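Local atomic coordinates of putative transporter (Clostridium difficile 630, PDB entry 3LV9), a protein that is a putative membrane transporter, represented by its pair of CBS domains, and may bind flavin adenine dinucleotide. Residues Gly71-Arg76 / Glu91-Asp96; Ile100-Thr105 / Val124-Gly129. All blocks are in the same frame, centred on the assembly; numbering follows the deposited sequence.

Contact 1 (Gly71-Arg76 / Glu91-Asp96); sequences GFVHIR and EEILRD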
ATOM      1  N   GLY A  71      10.162 -11.027 -11.010  1.00 29.34           N
ATOM      2  CA  GLY A  71       9.453 -11.141  -9.733  1.00 28.77           C
ATOM      3  C   GLY A  71       8.989  -9.765  -9.386  1.00 28.48           C
ATOM      4  O   GLY A  71       8.804  -8.959 -10.272  1.00 28.77           O
ATOM      5  N   PHE A  72       8.799  -9.478  -8.108  1.00 28.63           N
ATOM      6  CA  PHE A  72       8.513  -8.122  -7.716  1.00 28.79           C
ATOM      7  C   PHE A  72       9.236  -7.728  -6.444  1.00 29.18           C
ATOM      8  O   PHE A  72       9.828  -8.556  -5.748  1.00 28.74           O
ATOM      9  CB  PHE A  72       7.023  -7.916  -7.551  1.00 29.06           C
ATOM     10  CG  PHE A  72       6.469  -8.401  -6.236  1.00 28.73           C
ATOM     11  CD1 PHE A  72       6.289  -7.520  -5.194  1.00 28.97           C
ATOM     12  CD2 PHE A  72       6.055  -9.723  -6.084  1.00 32.09           C
ATOM     13  CE1 PHE A  72       5.711  -7.936  -3.980  1.00 33.46           C
ATOM     14  CE2 PHE A  72       5.473 -10.177  -4.868  1.00 32.97           C
ATOM     15  CZ  PHE A  72       5.306  -9.277  -3.810  1.00 32.61           C
ATOM     16  N   VAL A  73       9.184  -6.441  -6.149  1.00 28.46           N
ATOM     17  CA  VAL A  73       9.789  -5.978  -4.964  1.00 29.07           C
ATOM     18  C   VAL A  73       8.826  -5.067  -4.277  1.00 29.93           C
ATOM     19  O   VAL A  73       7.955  -4.483  -4.908  1.00 29.92           O
ATOM     20  CB  VAL A  73      11.128  -5.273  -5.243  1.00 29.14           C
ATOM     21  CG1 VAL A  73      12.146  -6.299  -5.676  1.00 29.12           C
ATOM     22  CG2 VAL A  73      10.973  -4.161  -6.288  1.00 27.60           C
ATOM     23  N   HIS A  74       8.987  -4.980  -2.960  1.00 30.38           N
ATOM     24  CA  HIS A  74       8.192  -4.099  -2.133  1.00 30.38           C
ATOM     25  C   HIS A  74       9.026  -2.885  -1.770  1.00 30.35           C
ATOM     26  O   HIS A  74      10.217  -2.989  -1.441  1.00 30.11           O
ATOM     27  CB  HIS A  74       7.785  -4.835  -0.869  1.00 31.18           C
ATOM     28  CG  HIS A  74       6.752  -4.128  -0.069  1.00 32.21           C
ATOM     29  ND1 HIS A  74       6.945  -2.863   0.447  1.00 33.15           N
ATOM     30  CD2 HIS A  74       5.508  -4.509   0.303  1.00 34.42           C
ATOM     31  CE1 HIS A  74       5.854  -2.486   1.089  1.00 35.30           C
ATOM     32  NE2 HIS A  74       4.963  -3.462   1.006  1.00 35.47           N
ATOM     33  N   ILE A  75       8.375  -1.740  -1.774  1.00 30.48           N
ATOM     34  CA  ILE A  75       9.020  -0.461  -1.561  1.00 31.19           C
ATOM     35  C   ILE A  75       9.842  -0.376  -0.219  1.00 31.45           C
ATOM     36  O   ILE A  75      10.861   0.289  -0.144  1.00 30.90           O
ATOM     37  CB  ILE A  75       7.903   0.632  -1.694  1.00 31.64           C
ATOM     38  CG1 ILE A  75       8.426   1.976  -2.106  1.00 31.63           C
ATOM     39  CG2 ILE A  75       7.060   0.780  -0.407  1.00 31.72           C
ATOM     40  CD1 ILE A  75       7.404   3.074  -1.790  1.00 31.10           C
ATOM     41  N   ARG A  76       9.403  -1.052   0.838  1.00 32.32           N
ATOM     42  CA  ARG A  76      10.045  -0.923   2.153  1.00 32.88           C
ATOM     43  C   ARG A  76      11.390  -1.583   2.170  1.00 32.54           C
ATOM     44  O   ARG A  76      12.359  -1.082   2.777  1.00 32.65           O
ATOM     45  CB  ARG A  76       9.212  -1.567   3.252  1.00 33.05           C
ATOM     46  CG  ARG A  76       8.349  -0.580   3.927  1.00 35.44           C
ATOM     47  CD  ARG A  76       7.753  -1.130   5.192  1.00 38.06           C
ATOM     48  NE  ARG A  76       6.961  -2.329   4.982  1.00 43.15           N
ATOM     49  CZ  ARG A  76       5.640  -2.370   4.760  1.00 45.67           C
ATOM     50  NH1 ARG A  76       5.054  -3.557   4.607  1.00 46.21           N
ATOM     51  NH2 ARG A  76       4.894  -1.260   4.686  1.00 46.58           N
ATOM     52  N   GLU A  91      18.034  -8.690  -6.416  1.00 34.56           N
ATOM     53  CA  GLU A  91      18.022 -10.143  -6.236  1.00 35.62           C
ATOM     54  C   GLU A  91      17.801 -10.589  -4.795  1.00 35.56           C
ATOM     55  O   GLU A  91      17.205 -11.635  -4.560  1.00 35.77           O
ATOM     56  CB  GLU A  91      19.329 -10.769  -6.797  1.00 36.53           C
ATOM     57  CG  GLU A  91      20.671 -10.052  -6.362  1.00 39.78           C
ATOM     58  CD  GLU A  91      20.941  -8.654  -6.993  1.00 44.41           C
ATOM     59  OE1 GLU A  91      20.506  -8.377  -8.151  1.00 48.63           O
ATOM     60  OE2 GLU A  91      21.625  -7.832  -6.328  1.00 48.34           O
ATOM     61  N   GLU A  92      18.290  -9.807  -3.838  1.00 35.60           N
ATOM     62  CA  GLU A  92      18.189 -10.149  -2.412  1.00 35.80           C
ATOM     63  C   GLU A  92      16.798  -9.836  -1.808  1.00 34.67           C
ATOM     64  O   GLU A  92      16.494 -10.300  -0.678  1.00 34.75           O
ATOM     65  CB  GLU A  92      19.306  -9.442  -1.569  1.00 36.01           C
ATOM     66  CG  GLU A  92      20.581 -10.284  -1.371  1.00 39.32           C
ATOM     67  CD  GLU A  92      21.796  -9.480  -0.907  1.00 42.45           C
ATOM     68  OE1 GLU A  92      21.608  -8.487  -0.172  1.00 45.28           O
ATOM     69  OE2 GLU A  92      22.942  -9.851  -1.252  1.00 44.97           O
ATOM     70  N   ILE A  93      15.989  -9.045  -2.513  1.00 32.83           N
ATOM     71  CA  ILE A  93      14.650  -8.677  -2.014  1.00 32.07           C
ATOM     72  C   ILE A  93      13.554  -9.064  -2.979  1.00 32.66           C
ATOM     73  O   ILE A  93      12.380  -8.765  -2.759  1.00 32.37           O
ATOM     74  CB  ILE A  93      14.543  -7.180  -1.696  1.00 31.38           C
ATOM     75  CG1 ILE A  93      14.980  -6.348  -2.893  1.00 30.33           C
ATOM     76  CG2 ILE A  93      15.398  -6.835  -0.410  1.00 29.68           C
ATOM     77  CD1 ILE A  93      14.646  -4.862  -2.751  1.00 29.93           C
ATOM     78  N   LEU A  94      13.950  -9.755  -4.043  1.00 33.72           N
ATOM     79  CA  LEU A  94      13.023 -10.136  -5.116  1.00 34.76           C
ATOM     80  C   LEU A  94      12.047 -11.186  -4.581  1.00 34.93           C
ATOM     81  O   LEU A  94      12.463 -12.170  -3.985  1.00 33.65           O
ATOM     82  CB  LEU A  94      13.823 -10.678  -6.314  1.00 34.68           C
ATOM     83  CG  LEU A  94      13.207 -10.733  -7.703  1.00 35.67           C
ATOM     84  CD1 LEU A  94      12.743  -9.353  -8.111  1.00 33.29           C
ATOM     85  CD2 LEU A  94      14.239 -11.335  -8.730  1.00 35.67           C
ATOM     86  N   ARG A  95      10.758 -10.923  -4.769  1.00 36.49           N
ATOM     87  CA  ARG A  95       9.639 -11.773  -4.287  1.00 37.51           C
ATOM     88  C   ARG A  95       8.859 -12.336  -5.489  1.00 37.58           C
ATOM     89  O   ARG A  95       8.718 -11.660  -6.494  1.00 36.11           O
ATOM     90  CB  ARG A  95       8.697 -10.936  -3.425  1.00 37.79           C
ATOM     91  CG  ARG A  95       9.241 -10.570  -2.051  1.00 40.18           C
ATOM     92  CD  ARG A  95       8.517  -9.366  -1.445  1.00 43.69           C
ATOM     93  NE  ARG A  95       8.220  -9.529  -0.012  1.00 48.84           N
ATOM     94  CZ  ARG A  95       9.108  -9.515   0.988  1.00 51.82           C
ATOM     95  NH1 ARG A  95      10.410  -9.358   0.769  1.00 53.65           N
ATOM     96  NH2 ARG A  95       8.682  -9.670   2.237  1.00 54.45           N
ATOM     97  N   ASP A  96       8.353 -13.564  -5.376  1.00 38.34           N
ATOM     98  CA  ASP A  96       7.736 -14.260  -6.525  1.00 38.90           C
ATOM     99  C   ASP A  96       6.402 -13.654  -6.949  1.00 38.19           C
ATOM    100  O   ASP A  96       5.687 -13.074  -6.120  1.00 38.06           O
ATOM    101  CB  ASP A  96       7.593 -15.752  -6.228  1.00 39.51           C
ATOM    102  CG  ASP A  96       8.976 -16.486  -6.233  1.00 44.64           C
ATOM    103  OD1 ASP A  96       9.506 -16.714  -7.360  1.00 49.95           O
ATOM    104  OD2 ASP A  96       9.535 -16.817  -5.127  1.00 47.46           O
TER
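Phe72 and Arg95, with Val73 beside them, carry most of this contact, forming a single antiparallel bridge that sets loop 91-96 against the outermost strand 69-74. The two make a hydrogen-bonded pair: Phe72 N gives to Arg95 O at 2.7 Å, and Arg95 N returns an equally short bond to Phe72 O. Both are close to straight, the first at 166°. The Phe72 side chain starts away from loop 91-96, but with CG set between its backbone N and carbonyl carbon (chi1 81°) the ring swings back under Arg95. Arg95 CB then lies over one ring face, offset toward the rim, a CH-pi contact 3.9 Å from the Phe72 ring centroid. At the ring edge and in its plane, Asp96 O comes within 3.2 Å of Phe72 CE2. Arg95 CD also reaches Phe72 CZ, 4.0 Å away, while the guanidinium, its plane 72° from the ring, goes on to a salt bridge of NH1 with Asp77 OD2. Alongside, Val73 CG1 touches Ile93 CG1 at 4.0 Å and the CD1 branch of Leu94. Strand 69-74 pairs on its other side with strand 58-62, whose Val61 touches Val73 and Leu94, while Ile93 packs on Asp77, Leu78 and Gln81 of helix 75-85. Loop 91-96 runs roughly antiparallel along the free edge of strand 69-74 before leading to strand 98-101.

Contact 2 (Ile100-Thr105 / Val124-Gly129); sequences ISENLT and VDEYGG
Ser101 and Val124 pair in parallel, their CA atoms 4.9 Å apart, at the point where two neighbouring strands run out into turns. Val124 reaches both ways along its partner: its N gives to Ile100 O at 2.7 Å, and its O receives Glu102 N at 3.1 Å, the donor tilted 19° from the carbonyl plane. Beyond the bridge each chain folds into a type I turn, Ser101 to Leu104 and Asp125 to Gly128. An ST turn reinforces the first, Ser101 OG accepting from Asn103 N. In the second, Asp125 OD1 accepts from Tyr127 N, making an Asx turn, and also from Gly129 N, the two arriving from opposite faces of its carboxylate. Between the turns, Asn103 ND2 donates to Glu126 OE2 across 3.3 Å, approaching from above the carboxylate plane, with amide and carboxylate 87° apart. Glu102 passes obliquely across Asp125, its OE1 4.0 Å from Asp125 CB; with CG between backbone N and carbonyl carbon (chi1 73°), the chain runs on to give OE1 a hydrogen bond with Ser131 OG. This surface contact joins the ends of strands 98-101 and 120-124, parallel neighbours in the four-stranded sheet, which helix 106-116 connects in a beta-alpha-beta crossover.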
ATOM      1  N   ILE A 100      -1.428 -14.891 -14.597  1.00 35.87           N
ATOM      2  CA  ILE A 100      -2.780 -15.293 -14.941  1.00 36.23           C
ATOM      3  C   ILE A 100      -3.134 -14.771 -16.329  1.00 35.26           C
ATOM      4  O   ILE A 100      -2.609 -13.762 -16.784  1.00 35.50           O
ATOM      5  CB  ILE A 100      -3.807 -14.772 -13.918  1.00 36.23           C
ATOM      6  CG1 ILE A 100      -3.699 -13.261 -13.744  1.00 38.16           C
ATOM      7  CG2 ILE A 100      -3.547 -15.346 -12.587  1.00 37.01           C
ATOM      8  CD1 ILE A 100      -4.977 -12.665 -13.275  1.00 39.38           C
ATOM      9  N   SER A 101      -4.039 -15.469 -16.987  1.00 35.05           N
ATOM     10  CA  SER A 101      -4.522 -15.080 -18.317  1.00 34.72           C
ATOM     11  C   SER A 101      -5.490 -13.926 -18.229  1.00 33.94           C
ATOM     12  O   SER A 101      -6.266 -13.830 -17.268  1.00 33.93           O
ATOM     13  CB  SER A 101      -5.253 -16.214 -19.021  1.00 34.30           C
ATOM     14  OG  SER A 101      -5.873 -15.695 -20.178  1.00 34.99           O
ATOM     15  N   GLU A 102      -5.462 -13.096 -19.265  1.00 33.19           N
ATOM     16  CA  GLU A 102      -6.323 -11.909 -19.340  1.00 33.61           C
ATOM     17  C   GLU A 102      -7.833 -12.265 -19.508  1.00 33.06           C
ATOM     18  O   GLU A 102      -8.689 -11.416 -19.351  1.00 32.21           O
ATOM     19  CB  GLU A 102      -5.837 -10.948 -20.470  1.00 33.37           C
ATOM     20  CG  GLU A 102      -6.106 -11.409 -21.925  1.00 33.50           C
ATOM     21  CD  GLU A 102      -5.518 -10.473 -23.003  1.00 35.26           C
ATOM     22  OE1 GLU A 102      -4.743  -9.519 -22.670  1.00 34.71           O
ATOM     23  OE2 GLU A 102      -5.828 -10.716 -24.198  1.00 34.88           O
ATOM     24  N   ASN A 103      -8.117 -13.520 -19.851  1.00 33.58           N
ATOM     25  CA  ASN A 103      -9.484 -14.048 -20.003  1.00 33.74           C
ATOM     26  C   ASN A 103      -9.964 -14.733 -18.722  1.00 33.65           C
ATOM     27  O   ASN A 103     -11.084 -15.228 -18.667  1.00 33.01           O
ATOM     28  CB  ASN A 103      -9.502 -15.066 -21.155  1.00 33.90           C
ATOM     29  CG  ASN A 103      -9.022 -14.458 -22.466  1.00 35.97           C
ATOM     30  OD1 ASN A 103      -9.305 -13.282 -22.739  1.00 34.69           O
ATOM     31  ND2 ASN A 103      -8.273 -15.244 -23.277  1.00 37.09           N
ATOM     32  N   LEU A 104      -9.120 -14.807 -17.697  1.00 33.19           N
ATOM     33  CA  LEU A 104      -9.632 -15.266 -16.412  1.00 33.62           C
ATOM     34  C   LEU A 104     -10.640 -14.263 -15.926  1.00 33.46           C
ATOM     35  O   LEU A 104     -10.422 -13.061 -16.053  1.00 32.55           O
ATOM     36  CB  LEU A 104      -8.529 -15.364 -15.384  1.00 33.61           C
ATOM     37  CG  LEU A 104      -8.920 -16.248 -14.222  1.00 35.36           C
ATOM     38  CD1 LEU A 104      -9.362 -17.611 -14.771  1.00 36.64           C
ATOM     39  CD2 LEU A 104      -7.736 -16.368 -13.185  1.00 36.61           C
ATOM     40  N   THR A 105     -11.754 -14.743 -15.382  1.00 34.01           N
ATOM     41  CA  THR A 105     -12.775 -13.842 -14.827  1.00 34.09           C
ATOM     42  C   THR A 105     -12.320 -13.329 -13.467  1.00 34.97           C
ATOM     43  O   THR A 105     -11.560 -13.992 -12.758  1.00 35.53           O
ATOM     44  CB  THR A 105     -14.124 -14.559 -14.659  1.00 34.23           C
ATOM     45  OG1 THR A 105     -13.907 -15.798 -13.996  1.00 33.55           O
ATOM     46  CG2 THR A 105     -14.791 -14.850 -16.022  1.00 33.47           C
ATOM     47  N   VAL A 124      -1.277 -12.080 -18.496  1.00 28.16           N
ATOM     48  CA  VAL A 124      -0.587 -12.564 -19.688  1.00 29.22           C
ATOM     49  C   VAL A 124      -1.547 -12.659 -20.862  1.00 29.75           C
ATOM     50  O   VAL A 124      -2.710 -13.054 -20.686  1.00 29.81           O
ATOM     51  CB  VAL A 124       0.030 -13.971 -19.409  1.00 29.71           C
ATOM     52  CG1 VAL A 124      -0.096 -14.892 -20.598  1.00 30.82           C
ATOM     53  CG2 VAL A 124       1.503 -13.836 -19.028  1.00 30.32           C
ATOM     54  N   ASP A 125      -1.064 -12.316 -22.054  1.00 30.14           N
ATOM     55  CA  ASP A 125      -1.905 -12.319 -23.247  1.00 31.25           C
ATOM     56  C   ASP A 125      -1.926 -13.708 -23.878  1.00 32.16           C
ATOM     57  O   ASP A 125      -1.366 -14.634 -23.330  1.00 32.11           O
ATOM     58  CB  ASP A 125      -1.481 -11.237 -24.270  1.00 31.16           C
ATOM     59  CG  ASP A 125      -0.098 -11.466 -24.871  1.00 31.84           C
ATOM     60  OD1 ASP A 125       0.438 -12.585 -24.852  1.00 32.62           O
ATOM     61  OD2 ASP A 125       0.487 -10.487 -25.353  1.00 36.67           O
ATOM     62  N   GLU A 126      -2.574 -13.817 -25.035  1.00 34.22           N
ATOM     63  CA  GLU A 126      -2.753 -15.072 -25.740  1.00 36.20           C
ATOM     64  C   GLU A 126      -1.482 -15.489 -26.501  1.00 36.27           C
ATOM     65  O   GLU A 126      -1.477 -16.544 -27.149  1.00 36.49           O
ATOM     66  CB  GLU A 126      -3.945 -14.973 -26.728  1.00 37.24           C
ATOM     67  CG  GLU A 126      -5.349 -14.708 -26.062  1.00 41.24           C
ATOM     68  CD  GLU A 126      -6.573 -15.341 -26.799  1.00 44.85           C
ATOM     69  OE1 GLU A 126      -6.422 -16.259 -27.646  1.00 48.81           O
ATOM     70  OE2 GLU A 126      -7.716 -14.930 -26.497  1.00 48.33           O
ATOM     71  N   TYR A 127      -0.433 -14.659 -26.452  1.00 35.78           N
ATOM     72  CA  TYR A 127       0.840 -14.951 -27.116  1.00 35.53           C
ATOM     73  C   TYR A 127       1.964 -15.175 -26.123  1.00 35.40           C
ATOM     74  O   TYR A 127       3.131 -15.329 -26.515  1.00 36.40           O
ATOM     75  CB  TYR A 127       1.220 -13.788 -28.043  1.00 35.70           C
ATOM     76  CG  TYR A 127       0.171 -13.437 -29.093  1.00 35.45           C
ATOM     77  CD1 TYR A 127       0.287 -13.909 -30.393  1.00 35.56           C
ATOM     78  CD2 TYR A 127      -0.935 -12.633 -28.777  1.00 35.42           C
ATOM     79  CE1 TYR A 127      -0.674 -13.596 -31.385  1.00 36.30           C
ATOM     80  CE2 TYR A 127      -1.902 -12.318 -29.738  1.00 37.47           C
ATOM     81  CZ  TYR A 127      -1.765 -12.804 -31.059  1.00 37.87           C
ATOM     82  OH  TYR A 127      -2.702 -12.493 -32.042  1.00 38.07           O
ATOM     83  N   GLY A 128       1.634 -15.197 -24.834  1.00 34.86           N
ATOM     84  CA  GLY A 128       2.652 -15.385 -23.800  1.00 34.10           C
ATOM     85  C   GLY A 128       3.448 -14.109 -23.529  1.00 32.97           C
ATOM     86  O   GLY A 128       4.633 -14.146 -23.205  1.00 33.62           O
ATOM     87  N   GLY A 129       2.805 -12.966 -23.686  1.00 31.49           N
ATOM     88  CA  GLY A 129       3.448 -11.690 -23.405  1.00 29.99           C
ATOM     89  C   GLY A 129       2.759 -11.070 -22.222  1.00 28.15           C
ATOM     90  O   GLY A 129       1.677 -11.481 -21.846  1.00 26.38           O
TER

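Overall arrangement
Contacts 1 and 2 follow one another along the chain, the first closing before the second opens, and their centres lie 23 Å apart on opposite sides of the chain's centre. Contact 1 sets loop 91-96, which falls within the second CBS sequence range, against strand 69-74, an outermost strand of the three-stranded sheet. That loop leads straight into strand 98-101, whose end forms contact 2 at the border of the four-stranded sheet. No other touch links them. Together they illustrate the tandem build of a CBS pair: one contact joins segments from the two repeats, while the other pairs neighbouring strands wholly within the second, around the intervening helix 106-116.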